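Side-chain contacts in ribosomal silencing factor RsfS (Bacillus halodurans, PDB 2O5A), which probably silences ribosomes by binding protein uL14 of the large subunit, so that the two ribosomal subunits cannot associate and translation is repressed: residues I80-D84 and V85-V89; H88-H91 and K92-A96. All coordinates share one frame; numbering follows the deposited sequence.

How the contacts relate
The chain reaches contact 1 on strand 77-81 of the mixed sheet, after three earlier strands. Contact 1 (80-84 with 85-89) closes a tight connection, in which the chain leaves that strand at Asp81, turns through Leu82 to Asp84 and comes back antiparallel as strand 85-91. At the far end of this strand, between strands 77-81 and 36-42, contact 2 (88-91 with 92-96) forms as the chain turns out of the sheet at His91. The contacts overlap at His88 and Val89 rather than nest or cross; their centres lie about 15 Å apart. Contact 1 faces helices 4-16 and 45-61 on one side, whereas contact 2 leads into the loop that meets the second subunit.

Contact 1: residues I80-D84 and V85-V89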
loop_
_atom_site.group_PDB
_atom_site.type_symbol
_atom_site.label_atom_id
_atom_site.label_comp_id
_atom_site.label_asym_id
_atom_site.label_seq_id
_atom_site.Cartn_x
_atom_site.Cartn_y
_atom_site.Cartn_z
ATOM N N ILE A 80 -4.430 -5.393 10.719
ATOM C CA ILE A 80 -5.528 -6.101 11.361
ATOM C C ILE A 80 -6.762 -5.967 10.485
ATOM O O ILE A 80 -7.377 -4.901 10.427
ATOM C CB ILE A 80 -5.842 -5.506 12.748
ATOM C CG1 ILE A 80 -4.574 -5.476 13.600
ATOM C CG2 ILE A 80 -6.912 -6.338 13.443
ATOM C CD1 ILE A 80 -3.559 -4.447 13.157
ATOM N N ASP A 81 -7.119 -7.045 9.799
ATOM C CA ASP A 81 -8.279 -7.039 8.919
ATOM C C ASP A 81 -9.543 -7.378 9.706
ATOM O O ASP A 81 -9.728 -8.516 10.141
ATOM C CB ASP A 81 -8.095 -8.057 7.795
ATOM C CG ASP A 81 -8.991 -7.783 6.605
ATOM O OD1 ASP A 81 -10.066 -7.174 6.798
ATOM O OD2 ASP A 81 -8.629 -8.187 5.480
ATOM N N LEU A 82 -10.412 -6.387 9.885
ATOM C CA LEU A 82 -11.656 -6.587 10.618
ATOM C C LEU A 82 -12.847 -6.675 9.669
ATOM O O LEU A 82 -14.000 -6.653 10.102
ATOM C CB LEU A 82 -11.877 -5.445 11.612
ATOM C CG LEU A 82 -10.792 -5.228 12.673
ATOM C CD1 LEU A 82 -11.129 -3.989 13.492
ATOM C CD2 LEU A 82 -10.687 -6.451 13.572
ATOM N N GLY A 83 -12.562 -6.776 8.375
ATOM C CA GLY A 83 -13.621 -6.863 7.389
ATOM C C GLY A 83 -13.880 -5.542 6.693
ATOM O O GLY A 83 -13.086 -5.101 5.859
ATOM N N ASP A 84 -14.995 -4.908 7.031
ATOM C CA ASP A 84 -15.355 -3.628 6.437
ATOM C C ASP A 84 -14.313 -2.570 6.772
ATOM O O ASP A 84 -14.198 -1.555 6.084
ATOM C CB ASP A 84 -16.719 -3.184 6.951
ATOM C CG ASP A 84 -17.832 -4.132 6.548
ATOM O OD1 ASP A 84 -17.999 -4.373 5.334
ATOM O OD2 ASP A 84 -18.543 -4.634 7.446
ATOM N N VAL A 85 -13.560 -2.813 7.839
ATOM C CA VAL A 85 -12.510 -1.898 8.270
ATOM C C VAL A 85 -11.190 -2.646 8.392
ATOM O O VAL A 85 -11.141 -3.770 8.895
ATOM C CB VAL A 85 -12.836 -1.247 9.639
ATOM C CG1 VAL A 85 -11.578 -0.626 10.238
ATOM C CG2 VAL A 85 -13.905 -0.180 9.464
ATOM N N VAL A 86 -10.124 -2.017 7.916
ATOM C CA VAL A 86 -8.792 -2.601 7.980
ATOM C C VAL A 86 -7.886 -1.599 8.674
ATOM O O VAL A 86 -7.720 -0.474 8.204
ATOM C CB VAL A 86 -8.240 -2.892 6.573
ATOM C CG1 VAL A 86 -6.794 -3.354 6.666
ATOM C CG2 VAL A 86 -9.090 -3.950 5.895
ATOM N N VAL A 87 -7.305 -2.007 9.795
ATOM C CA VAL A 87 -6.431 -1.124 10.553
ATOM C C VAL A 87 -4.955 -1.364 10.261
ATOM O O VAL A 87 -4.505 -2.506 10.156
ATOM C CB VAL A 87 -6.657 -1.290 12.072
ATOM C CG1 VAL A 87 -5.876 -0.230 12.838
ATOM C CG2 VAL A 87 -8.140 -1.199 12.389
ATOM N N HIS A 88 -4.213 -0.269 10.130
ATOM C CA HIS A 88 -2.779 -0.326 9.873
ATOM C C HIS A 88 -2.042 0.376 11.006
ATOM O O HIS A 88 -2.122 1.596 11.147
ATOM C CB HIS A 88 -2.433 0.362 8.550
ATOM C CG HIS A 88 -2.894 -0.389 7.338
ATOM N ND1 HIS A 88 -4.210 -0.412 6.934
ATOM C CD2 HIS A 88 -2.211 -1.137 6.442
ATOM C CE1 HIS A 88 -4.320 -1.143 5.837
ATOM N NE2 HIS A 88 -3.117 -1.596 5.518
ATOM N N VAL A 89 -1.329 -0.399 11.813
ATOM C CA VAL A 89 -0.579 0.157 12.931
ATOM C C VAL A 89 0.908 0.142 12.601
ATOM O O VAL A 89 1.551 -0.907 12.639
ATOM C CB VAL A 89 -0.817 -0.657 14.225
ATOM C CG1 VAL A 89 -0.066 -0.023 15.386
ATOM C CG2 VAL A 89 -2.307 -0.720 14.531
#
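Ile80 and Val87 form an antiparallel hydrogen-bonded pair, with Ile80 N to Val87 O at 2.9 Å and Val87 N to Ile80 O at 3.0 Å. Their side chains rise on the same face of the sheet. Ile80 swings CG1 to the side of its own backbone N (chi1 -54°), which carries CD1 over Val87 O and on to Val89 CG2, 4.2 Å away. On this side Leu82, already in the turn, brings CD1 to 4.2 Å from Val87 CG2, and the ridge of Leu82, Val87 and Val89 meets Leu55, Val48 and Ile51 of helix 45-61. The strands are the arms of a beta hairpin, whose turn is drawn in by Leu82 N bonding to Val85 O at 2.9 Å. Asp81 makes an Asx turn: OD1 accepts from Gly83 N at 3.0 Å, met nearly along the C-O axis. On the face bearing Asp81 and Val86, Val86 CG2 fits against this carboxylate, 3.5 Å from OD1, while OD2 is salt-bridged to Arg68. With an alanine in place of Asp81, Gly83 N and the Arg68 guanidinium would probably lose this partner, and a gap would open beside Val86 CG2. The nearest atom of the Asp84 side chain lies about 3 Å from a bound manganese ion.

Contact 2: residues H88-H91 and K92-A96; sequences HVFH and KDERA
From His91 to Glu94 the backbone folds into a type I beta turn, closed by Glu94 N donating to His91 O at 2.6 Å. The His91 ring also takes part: with CG anti to the backbone N (chi1 178°), the imidazole lies alongside the Asp93 side chain, both pointing the same way. Asp93 N approaches the ring edge in its plane and donates to ND1 at 2.9 Å, a bond whose exact geometry is less certain because this nitrogen is crowded in the model. The Asp93 carboxylate is turned 32° from the ring plane, and Lys92 NZ forms a salt bridge with it, 3.2 Å from OD2, the hydrogen bonds within it being weak. The turn ends strand 85-91 and directs the chain out of the sheet. Behind it, Glu94 crosses Phe90 at about a right angle, placing CG at the ring edge, 3.8 Å from CD2, before its carboxylate bends away. Further round the same ring, Ala96 CB comes within 4.3 Å of CE2, and Trp77 stacks on Phe90. In the second subunit, Glu94 is salt-bridged to Arg95 of this chain, and Ala96 packs against its own counterpart.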
loop_
_atom_site.group_PDB
_atom_site.type_symbol
_atom_site.label_atom_id
_atom_site.label_comp_id
_atom_site.label_asym_id
_atom_site.label_seq_id
_atom_site.Cartn_x
_atom_site.Cartn_y
_atom_site.Cartn_z
ATOM N N HIS A 88 -4.213 -0.269 10.130
ATOM C CA HIS A 88 -2.779 -0.326 9.873
ATOM C C HIS A 88 -2.042 0.376 11.006
ATOM O O HIS A 88 -2.122 1.596 11.147
ATOM C CB HIS A 88 -2.433 0.362 8.550
ATOM C CG HIS A 88 -2.894 -0.389 7.338
ATOM N ND1 HIS A 88 -4.210 -0.412 6.934
ATOM C CD2 HIS A 88 -2.211 -1.137 6.442
ATOM C CE1 HIS A 88 -4.320 -1.143 5.837
ATOM N NE2 HIS A 88 -3.117 -1.596 5.518
ATOM N N VAL A 89 -1.329 -0.399 11.813
ATOM C CA VAL A 89 -0.579 0.157 12.931
ATOM C C VAL A 89 0.908 0.142 12.601
ATOM O O VAL A 89 1.551 -0.907 12.639
ATOM C CB VAL A 89 -0.817 -0.657 14.225
ATOM C CG1 VAL A 89 -0.066 -0.023 15.386
ATOM C CG2 VAL A 89 -2.307 -0.720 14.531
ATOM N N PHE A 90 1.451 1.310 12.272
ATOM C CA PHE A 90 2.860 1.425 11.930
ATOM C C PHE A 90 3.732 1.834 13.105
ATOM O O PHE A 90 3.249 2.343 14.116
ATOM C CB PHE A 90 3.077 2.464 10.825
ATOM C CG PHE A 90 2.471 2.100 9.506
ATOM C CD1 PHE A 90 1.108 2.262 9.282
ATOM C CD2 PHE A 90 3.269 1.622 8.474
ATOM C CE1 PHE A 90 0.550 1.957 8.047
ATOM C CE2 PHE A 90 2.721 1.312 7.235
ATOM C CZ PHE A 90 1.359 1.482 7.019
ATOM N N HIS A 91 5.028 1.599 12.949
ATOM C CA HIS A 91 6.013 1.986 13.945
ATOM C C HIS A 91 6.454 3.344 13.410
ATOM O O HIS A 91 6.720 3.479 12.216
ATOM C CB HIS A 91 7.182 0.997 13.954
ATOM C CG HIS A 91 8.270 1.352 14.920
ATOM N ND1 HIS A 91 9.078 2.458 14.760
ATOM C CD2 HIS A 91 8.686 0.746 16.058
ATOM C CE1 HIS A 91 9.944 2.515 15.756
ATOM N NE2 HIS A 91 9.727 1.492 16.556
ATOM N N LYS A 92 6.516 4.345 14.278
ATOM C CA LYS A 92 6.890 5.690 13.852
ATOM C C LYS A 92 8.077 5.735 12.886
ATOM O O LYS A 92 8.209 6.681 12.110
ATOM C CB LYS A 92 7.180 6.570 15.074
ATOM C CG LYS A 92 8.652 6.725 15.411
ATOM C CD LYS A 92 8.840 7.638 16.610
ATOM C CE LYS A 92 10.232 8.245 16.621
ATOM N NZ LYS A 92 11.295 7.206 16.664
ATOM N N ASP A 93 8.931 4.716 12.928
ATOM C CA ASP A 93 10.099 4.670 12.050
ATOM C C ASP A 93 9.911 3.865 10.767
ATOM O O ASP A 93 10.846 3.733 9.977
ATOM C CB ASP A 93 11.315 4.120 12.806
ATOM C CG ASP A 93 11.832 5.076 13.862
ATOM O OD1 ASP A 93 11.871 6.296 13.593
ATOM O OD2 ASP A 93 12.211 4.609 14.957
ATOM N N GLU A 94 8.714 3.325 10.553
ATOM C CA GLU A 94 8.449 2.540 9.350
ATOM C C GLU A 94 8.381 3.454 8.127
ATOM O O GLU A 94 7.651 4.444 8.125
ATOM C CB GLU A 94 7.134 1.767 9.498
ATOM C CG GLU A 94 6.924 0.686 8.442
ATOM C CD GLU A 94 8.048 -0.334 8.421
ATOM O OE1 GLU A 94 7.981 -1.285 7.613
ATOM O OE2 GLU A 94 8.999 -0.184 9.213
ATOM N N ARG A 95 9.143 3.116 7.089
ATOM C CA ARG A 95 9.179 3.919 5.870
ATOM C C ARG A 95 7.904 3.883 5.032
ATOM O O ARG A 95 7.469 4.913 4.518
ATOM C CB ARG A 95 10.370 3.513 4.996
ATOM C CG ARG A 95 11.725 3.855 5.598
ATOM C CD ARG A 95 12.817 3.866 4.538
ATOM N NE ARG A 95 13.118 2.533 4.026
ATOM C CZ ARG A 95 14.003 2.286 3.065
ATOM N NH1 ARG A 95 14.676 3.283 2.507
ATOM N NH2 ARG A 95 14.223 1.042 2.667
ATOM N N ALA A 96 7.309 2.703 4.884
ATOM C CA ALA A 96 6.084 2.574 4.101
ATOM C C ALA A 96 4.991 3.443 4.713
ATOM O O ALA A 96 3.963 3.703 4.090
ATOM C CB ALA A 96 5.635 1.119 4.062
#